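Local coordinates for protein metallo-beta-lactamase (Serratia marcescens, PDB 5AXR) that hydrolyses the beta-lactam ring of antibiotics, as a zinc-dependent subclass B3 metallo-beta-lactamase, at residues P11-G16 / E231-Y236; A173-A178 / A213-V218. All coordinates share one frame; numbering follows the deposited sequence.

Contact 1: residues P11-G16 / E231-Y236. With NA (sodium ion), chain F; NA (sodium ion), chain G.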
ATOM      1  N   PRO A  11     -16.463  -1.484  -4.410  1.00 13.20           N
ATOM      2  CA  PRO A  11     -15.226  -2.016  -4.954  1.00 13.29           C
ATOM      3  C   PRO A  11     -15.288  -2.208  -6.478  1.00 13.32           C
ATOM      4  O   PRO A  11     -16.356  -2.089  -7.080  1.00 12.66           O
ATOM      5  CB  PRO A  11     -15.082  -3.345  -4.229  1.00 13.52           C
ATOM      6  CG  PRO A  11     -16.484  -3.775  -3.933  1.00 12.96           C
ATOM      7  CD  PRO A  11     -17.231  -2.496  -3.661  1.00 13.47           C
ATOM      8  N   PHE A  12     -14.133  -2.358  -7.108  1.00 11.91           N
ATOM      9  CA  PHE A  12     -14.085  -2.446  -8.562  1.00 12.58           C
ATOM     10  C   PHE A  12     -12.804  -3.123  -9.012  1.00 12.36           C
ATOM     11  O   PHE A  12     -11.754  -2.985  -8.370  1.00 13.68           O
ATOM     12  CB  PHE A  12     -14.189  -1.054  -9.222  1.00 12.57           C
ATOM     13  CG  PHE A  12     -13.196  -0.041  -8.690  1.00 12.30           C
ATOM     14  CD1 PHE A  12     -13.449   0.637  -7.495  1.00 12.83           C
ATOM     15  CD2 PHE A  12     -12.020   0.251  -9.385  1.00 12.80           C
ATOM     16  CE1 PHE A  12     -12.556   1.563  -6.983  1.00 12.21           C
ATOM     17  CE2 PHE A  12     -11.110   1.163  -8.855  1.00 11.66           C
ATOM     18  CZ  PHE A  12     -11.407   1.863  -7.699  1.00 12.44           C
ATOM     19  N   THR A  13     -12.876  -3.759 -10.172  1.00 12.15           N
ATOM     20  CA  THR A  13     -11.686  -4.271 -10.834  1.00 12.57           C
ATOM     21  C   THR A  13     -10.868  -3.140 -11.453  1.00 12.17           C
ATOM     22  O   THR A  13     -11.397  -2.263 -12.142  1.00 13.82           O
ATOM     23  CB  THR A  13     -12.044  -5.323 -11.887  1.00 11.93           C
ATOM     24  OG1 THR A  13     -12.746  -6.424 -11.263  1.00 11.71           O
ATOM     25  CG2 THR A  13     -10.790  -5.819 -12.578  1.00 11.30           C
ATOM     26  N   ILE A  14      -9.573  -3.158 -11.177  1.00 12.54           N
ATOM     27  CA  ILE A  14      -8.636  -2.207 -11.754  1.00 13.08           C
ATOM     28  C   ILE A  14      -8.101  -2.802 -13.052  1.00 13.26           C
ATOM     29  O   ILE A  14      -8.074  -2.125 -14.073  1.00 16.05           O
ATOM     30  CB  ILE A  14      -7.441  -1.903 -10.793  1.00 13.33           C
ATOM     31  CG1 ILE A  14      -7.909  -1.070  -9.587  1.00 15.11           C
ATOM     32  CG2 ILE A  14      -6.317  -1.168 -11.527  1.00 13.05           C
ATOM     33  CD1 ILE A  14      -6.947  -1.065  -8.419  1.00 14.61           C
ATOM     34  N   TYR A  15      -7.570  -4.016 -12.995  1.00 12.35           N
ATOM     35  CA  TYR A  15      -7.027  -4.634 -14.220  1.00 13.08           C
ATOM     36  C   TYR A  15      -6.861  -6.126 -14.036  1.00 12.19           C
ATOM     37  O   TYR A  15      -6.114  -6.541 -13.184  1.00 14.22           O
ATOM     38  CB  TYR A  15      -5.688  -4.002 -14.611  1.00 12.54           C
ATOM     39  CG  TYR A  15      -5.277  -4.250 -16.050  1.00 13.89           C
ATOM     40  CD1 TYR A  15      -5.686  -3.403 -17.070  1.00 14.65           C
ATOM     41  CD2 TYR A  15      -4.528  -5.352 -16.395  1.00 15.05           C
ATOM     42  CE1 TYR A  15      -5.356  -3.660 -18.387  1.00 15.92           C
ATOM     43  CE2 TYR A  15      -4.112  -5.560 -17.693  1.00 14.88           C
ATOM     44  CZ  TYR A  15      -4.561  -4.727 -18.691  1.00 17.18           C
ATOM     45  OH  TYR A  15      -4.167  -4.936 -19.998  1.00 16.12           O
ATOM     46  N   GLY A  16      -7.595  -6.917 -14.810  1.00 12.67           N
ATOM     47  CA  GLY A  16      -7.460  -8.386 -14.800  1.00 13.84           C
ATOM     48  C   GLY A  16      -7.916  -8.959 -13.461  1.00 14.33           C
ATOM     49  O   GLY A  16      -9.036  -8.693 -13.027  1.00 13.80           O
ATOM     50  N   GLU A 231     -13.916   3.978 -21.100  1.00 24.53           N
ATOM     51  CA  GLU A 231     -12.853   3.368 -21.926  1.00 26.24           C
ATOM     52  C   GLU A 231     -12.331   2.017 -21.448  1.00 22.23           C
ATOM     53  O   GLU A 231     -11.363   1.474 -22.006  1.00 28.24           O
ATOM     54  CB  GLU A 231     -11.686   4.338 -22.092  1.00 31.26           C
ATOM     55  CG  GLU A 231     -10.968   4.724 -20.810  1.00 35.09           C
ATOM     56  CD  GLU A 231      -9.668   5.462 -21.095  1.00 37.14           C
ATOM     57  OE1 GLU A 231      -8.609   4.792 -21.231  1.00 39.95           O
ATOM     58  OE2 GLU A 231      -9.722   6.700 -21.236  1.00 35.17           O
ATOM     59  N   GLY A 232     -12.965   1.478 -20.416  1.00 20.29           N
ATOM     60  CA  GLY A 232     -12.489   0.274 -19.770  1.00 18.44           C
ATOM     61  C   GLY A 232     -11.215   0.503 -18.974  1.00 19.63           C
ATOM     62  O   GLY A 232     -10.781   1.641 -18.741  1.00 14.38           O
ATOM     63  N   ASN A 233     -10.572  -0.602 -18.626  1.00 18.30           N
ATOM     64  CA  ASN A 233      -9.547  -0.597 -17.633  1.00 17.74           C
ATOM     65  C   ASN A 233      -8.202  -0.017 -18.110  1.00 16.92           C
ATOM     66  O   ASN A 233      -7.344   0.312 -17.298  1.00 13.62           O
ATOM     67  CB  ASN A 233      -9.427  -2.001 -17.025  1.00 17.36           C
ATOM     68  CG  ASN A 233     -10.641  -2.365 -16.152  1.00 17.27           C
ATOM     69  OD1 ASN A 233     -11.418  -1.508 -15.752  1.00 16.55           O
ATOM     70  ND2 ASN A 233     -10.820  -3.644 -15.899  1.00 16.35           N
ATOM     71  N   SER A 234      -8.110   0.318 -19.391  1.00 16.09           N
ATOM     72  CA  SER A 234      -7.031   1.165 -19.862  1.00 18.66           C
ATOM     73  C   SER A 234      -6.973   2.518 -19.127  1.00 17.63           C
ATOM     74  O   SER A 234      -5.908   3.115 -19.056  1.00 19.68           O
ATOM     75  CB  SER A 234      -7.130   1.405 -21.371  1.00 19.85           C
ATOM     76  OG  SER A 234      -8.451   1.811 -21.711  1.00 21.76           O
ATOM     77  N   ALA A 235      -8.087   2.954 -18.548  1.00 18.26           N
ATOM     78  CA  ALA A 235      -8.127   4.198 -17.765  1.00 18.05           C
ATOM     79  C   ALA A 235      -7.116   4.197 -16.620  1.00 18.88           C
ATOM     80  O   ALA A 235      -6.595   5.249 -16.288  1.00 16.69           O
ATOM     81  CB  ALA A 235      -9.532   4.432 -17.224  1.00 18.24           C
ATOM     82  N   TYR A 236      -6.736   3.009 -16.126  1.00 14.33           N
ATOM     83  CA  TYR A 236      -5.782   2.891 -15.012  1.00 14.55           C
ATOM     84  C   TYR A 236      -4.324   2.811 -15.452  1.00 15.22           C
ATOM     85  O   TYR A 236      -3.407   2.923 -14.625  1.00 17.06           O
ATOM     86  CB  TYR A 236      -6.110   1.639 -14.207  1.00 12.48           C
ATOM     87  CG  TYR A 236      -7.503   1.653 -13.675  1.00 12.08           C
ATOM     88  CD1 TYR A 236      -7.857   2.509 -12.652  1.00 11.66           C
ATOM     89  CD2 TYR A 236      -8.489   0.876 -14.254  1.00 12.70           C
ATOM     90  CE1 TYR A 236      -9.135   2.512 -12.134  1.00 13.38           C
ATOM     91  CE2 TYR A 236      -9.785   0.927 -13.799  1.00 12.88           C
ATOM     92  CZ  TYR A 236     -10.091   1.730 -12.720  1.00 12.46           C
ATOM     93  OH  TYR A 236     -11.353   1.757 -12.229  1.00 13.55           O
TER
HETATM   94 NA    NA F 305     -13.099  -0.466 -13.208  1.00 29.65          NA
HETATM   95 NA    NA G 306      -0.973   4.113 -13.857  1.00 26.42          NA
HETATM   96  O   HOH W   1     -13.760  -2.941 -14.338  1.00 26.92           O
HETATM   97  O   HOH W   2     -15.396   0.588 -12.232  1.00 22.30           O

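Contact 2: residues A173-A178 / A213-V218. With ZN (zinc ion), chain C; COM (1-thioethanesulfonic acid), chain J.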
ATOM      1  N   ALA A 173       2.157   1.272  -4.722  1.00 13.53           N
ATOM      2  CA  ALA A 173       3.227   2.177  -4.316  1.00 13.86           C
ATOM      3  C   ALA A 173       3.040   2.593  -2.858  1.00 15.54           C
ATOM      4  O   ALA A 173       2.092   3.300  -2.512  1.00 14.23           O
ATOM      5  CB  ALA A 173       3.228   3.406  -5.194  1.00 13.77           C
ATOM      6  N   ASP A 174       3.974   2.190  -2.015  1.00 15.88           N
ATOM      7  CA  ASP A 174       4.039   2.739  -0.677  1.00 16.63           C
ATOM      8  C   ASP A 174       4.234   4.253  -0.715  1.00 16.84           C
ATOM      9  O   ASP A 174       4.650   4.823  -1.745  1.00 15.92           O
ATOM     10  CB  ASP A 174       5.169   2.079   0.092  1.00 17.75           C
ATOM     11  CG  ASP A 174       5.128   2.397   1.572  1.00 21.54           C
ATOM     12  OD1 ASP A 174       4.033   2.754   2.066  1.00 24.24           O
ATOM     13  OD2 ASP A 174       6.200   2.356   2.210  1.00 25.44           O
ATOM     14  N   SER A 175       3.843   4.904   0.380  1.00 15.87           N
ATOM     15  CA  SER A 175       3.931   6.366   0.517  1.00 15.89           C
ATOM     16  C   SER A 175       5.388   6.824   0.541  1.00 15.28           C
ATOM     17  O   SER A 175       6.215   6.231   1.237  1.00 11.12           O
ATOM     18  CB  SER A 175       3.261   6.825   1.820  1.00 16.03           C
ATOM     19  OG  SER A 175       1.909   6.433   1.873  1.00 17.92           O
ATOM     20  N   LEU A 176       5.676   7.882  -0.230  1.00 14.64           N
ATOM     21  CA  LEU A 176       7.025   8.435  -0.354  1.00 15.56           C
ATOM     22  C   LEU A 176       7.090   9.864   0.216  1.00 16.75           C
ATOM     23  O   LEU A 176       8.002  10.627  -0.106  1.00 17.74           O
ATOM     24  CB  LEU A 176       7.457   8.455  -1.821  1.00 15.91           C
ATOM     25  CG  LEU A 176       7.461   7.103  -2.524  1.00 17.54           C
ATOM     26  CD1 LEU A 176       7.938   7.274  -3.957  1.00 17.83           C
ATOM     27  CD2 LEU A 176       8.322   6.085  -1.786  1.00 18.83           C
ATOM     28  N   THR A 177       6.165  10.172   1.117  1.00 16.52           N
ATOM     29  CA  THR A 177       5.905  11.532   1.555  1.00 18.65           C
ATOM     30  C   THR A 177       6.659  11.877   2.854  1.00 18.33           C
ATOM     31  O   THR A 177       6.633  11.116   3.831  1.00 18.92           O
ATOM     32  CB  THR A 177       4.405  11.715   1.798  1.00 19.05           C
ATOM     33  OG1 THR A 177       3.918  10.595   2.563  1.00 19.43           O
ATOM     34  CG2 THR A 177       3.678  11.803   0.470  1.00 20.14           C
ATOM     35  N   ALA A 178       7.400  12.979   2.818  1.00 19.58           N
ATOM     36  CA  ALA A 178       8.032  13.542   4.015  1.00 18.10           C
ATOM     37  C   ALA A 178       6.981  14.236   4.887  1.00 17.18           C
ATOM     38  O   ALA A 178       6.854  15.459   4.842  1.00 17.23           O
ATOM     39  CB  ALA A 178       9.099  14.553   3.605  1.00 18.36           C
ATOM     40  N   ALA A 213      -1.488   3.985  -5.674  1.00 11.87           N
ATOM     41  CA  ALA A 213      -0.845   4.675  -4.540  1.00 11.64           C
ATOM     42  C   ALA A 213      -1.621   4.406  -3.244  1.00 11.80           C
ATOM     43  O   ALA A 213      -2.857   4.287  -3.267  1.00 11.72           O
ATOM     44  CB  ALA A 213      -0.758   6.159  -4.827  1.00 11.67           C
ATOM     45  N   ALA A 214      -0.882   4.147  -2.158  1.00 11.97           N
ATOM     46  CA  ALA A 214      -1.476   3.810  -0.861  1.00 13.32           C
ATOM     47  C   ALA A 214      -2.528   4.839  -0.483  1.00 13.12           C
ATOM     48  O   ALA A 214      -3.644   4.471  -0.111  1.00 13.35           O
ATOM     49  CB  ALA A 214      -0.400   3.723   0.223  1.00 14.10           C
ATOM     50  N   HIS A 215      -2.234   6.112  -0.756  1.00 11.96           N
ATOM     51  CA  HIS A 215      -3.283   7.133  -0.855  1.00 12.27           C
ATOM     52  C   HIS A 215      -3.732   7.265  -2.303  1.00 12.27           C
ATOM     53  O   HIS A 215      -3.023   7.840  -3.112  1.00 13.57           O
ATOM     54  CB  HIS A 215      -2.798   8.481  -0.295  1.00 13.29           C
ATOM     55  CG  HIS A 215      -2.703   8.503   1.197  1.00 14.43           C
ATOM     56  ND1 HIS A 215      -3.730   8.975   1.990  1.00 16.34           N
ATOM     57  CD2 HIS A 215      -1.811   7.929   2.044  1.00 13.71           C
ATOM     58  CE1 HIS A 215      -3.463   8.716   3.258  1.00 14.35           C
ATOM     59  NE2 HIS A 215      -2.306   8.077   3.320  1.00 14.64           N
ATOM     60  N   PRO A 216      -4.939   6.771  -2.624  1.00 13.53           N
ATOM     61  CA  PRO A 216      -5.337   6.489  -4.006  1.00 15.42           C
ATOM     62  C   PRO A 216      -5.363   7.695  -4.930  1.00 15.55           C
ATOM     63  O   PRO A 216      -5.017   7.583  -6.097  1.00 16.43           O
ATOM     64  CB  PRO A 216      -6.744   5.908  -3.857  1.00 14.86           C
ATOM     65  CG  PRO A 216      -7.212   6.352  -2.520  1.00 14.07           C
ATOM     66  CD  PRO A 216      -5.988   6.371  -1.674  1.00 14.20           C
ATOM     67  N   GLU A 217      -5.685   8.858  -4.386  1.00 16.81           N
ATOM     68  CA  GLU A 217      -5.695  10.090  -5.173  1.00 15.72           C
ATOM     69  C   GLU A 217      -4.289  10.547  -5.589  1.00 15.31           C
ATOM     70  O   GLU A 217      -4.125  11.340  -6.504  1.00 14.40           O
ATOM     71  CB  GLU A 217      -6.468  11.187  -4.419  1.00 17.17           C
ATOM     72  CG  GLU A 217      -5.744  11.871  -3.263  1.00 18.81           C
ATOM     73  CD  GLU A 217      -5.531  11.023  -2.017  1.00 18.42           C
ATOM     74  OE1 GLU A 217      -6.174   9.981  -1.818  1.00 20.33           O
ATOM     75  OE2 GLU A 217      -4.700  11.424  -1.196  1.00 20.15           O
ATOM     76  N   VAL A 218      -3.258   9.950  -5.012  1.00 16.57           N
ATOM     77  CA  VAL A 218      -1.909  10.301  -5.415  1.00 17.07           C
ATOM     78  C   VAL A 218      -1.603   9.853  -6.864  1.00 21.41           C
ATOM     79  O   VAL A 218      -0.724  10.414  -7.509  1.00 16.79           O
ATOM     80  CB  VAL A 218      -0.886   9.731  -4.441  1.00 16.84           C
ATOM     81  CG1 VAL A 218       0.520   9.895  -4.983  1.00 18.14           C
ATOM     82  CG2 VAL A 218      -1.025  10.386  -3.067  1.00 16.99           C
TER
HETATM   83 ZN    ZN C 302      -1.385   7.124   4.955  1.00 17.60          ZN
HETATM   84  C1  COM J 309      -0.181   8.740   7.341  1.00 34.15           C
HETATM   85  C2  COM J 309      -1.369   9.662   7.028  1.00 39.78           C
HETATM   86  S1  COM J 309       0.566   8.001   5.860  1.00 27.35           S
HETATM   87  S2  COM J 309      -0.932  11.129   6.351  1.00 39.64           S
HETATM   88  O1S COM J 309       0.489  11.613   7.010  1.00 36.68           O
HETATM   89  O2S COM J 309      -1.953  12.090   6.627  1.00 37.55           O
HETATM   90  O3S COM J 309      -0.773  10.982   4.920  1.00 37.25           O
HETATM   91  O   HOH W   3       0.650   7.491  -0.907  1.00  9.05           O

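Contact 1: residues P11-G16 / E231-Y236
The phenolic oxygen OH of Tyr-236 and the backbone O of Thr-13 meet at one sodium ion, which lies 3.0 Å from the first and 2.7 Å from the second, with two waters completing the ligands seen. The site ties one of the two outermost strands of a mixed sheet in the metallo-beta-lactamase fold, residues 12-15, to the 3-10 turn that follows helix 221-231. That strand carries a classic beta bulge, Ile-14 and Tyr-15 both facing Thr-18. With CG1 beside the backbone N (chi1 -71°), Ile-14 holds its CG2 methyl over one face of the Tyr-236 ring in a CH-pi contact, 4.2 Å from the centroid. Phe-12 lies obliquely at the phenol end of the same ring, its CE2 4.0 Å from Tyr-236 CZ, while its own ring meets that of Tyr-20, the planes about 10° apart. Asn-233 points OD1 at the sodium side, where it accepts a bond of 3.1 Å from a sodium-bound water; ND2 bonds to Glu-163 OE2. Asn-233 CB meets the Tyr-15 ring obliquely, 4.0 Å from CD1, and the Tyr-15 hydroxyl reaches Lys-166 O. On the backbone of the same turn, Tyr-236 O binds a second sodium ion at 2.8 Å.

Contact 2: residues A173-A178 / A213-V218
One wall of the dinuclear zinc site of this metallo-beta-lactamase is built where two neighbouring parallel strands run out into loops, and His-215, a ligand of the second zinc, stands at the start of one of them. The last pairing of the strands is Ala-173 with Ala-213, a parallel bridge whose CA atoms are 4.8 Å apart. Just past it Ala-214 N donates to Ala-173 O over 3.1 Å, with an N-H...O angle of 154°. Beyond this bond the two segments are joined through a water: it accepts from His-215 N at 3.2 Å and is hydrogen-bonded to Ser-175 OG at the same distance. The methyl CB of Ala-214 lies 3.9 Å from Ser-175 OG, and the same oxygen also approaches the edge of the His-215 ring near its plane, at CD2.

In the alpha-beta/beta-alpha fold of this family the metals lie at the ends of the strands, and here the loop after strand 210-213 delivers its histidine there. With CG anti to the carbonyl carbon, chi1 -73°, the His-215 ring swings toward the 173-178 loop and presents NE2 to the zinc at 2.1 Å. Asp-76 and His-77 bind the same ion, and the rings of His-77 and Trp-5 meet that of His-215 steeply. The thiol sulfur S1 of the bound 1-thioethanesulfonic acid takes a further position at 2.3 Å, while the sulfonate oxygen O3S comes obliquely to the ring, 3.7 Å from His-215 NE2. On the other loop the residues reach the first zinc's ligands instead: Asp-174 OD1 hydrogen-bonds to His-72 ND1 and Thr-177 O to His-150 ND1, second-shell bonds that probably help orient those imidazoles.

How the contacts relate
Contact 1 closes a long loop of the chain, and contact 2 is nested inside it, so the pairing of residues 11-16 with 231-236 encloses the zinc-bearing part of the sequence. The two centres lie about 19 Å apart and their nearest atoms about 7 Å, without touching. Strand 210-213 bridges the gap: Ile-14 of contact 1 packs on Ile-210 and Ile-212, and the same strand ends in Ala-213 of contact 2. Helix 221-231 likewise joins the loop of His-215 to the turn of Tyr-236. Both contacts hold metal, but contact 1 has sodium away from the annotated sites, whereas contact 2 holds, through His-215, one of the two zinc ions, to which the thiol compound is also attached.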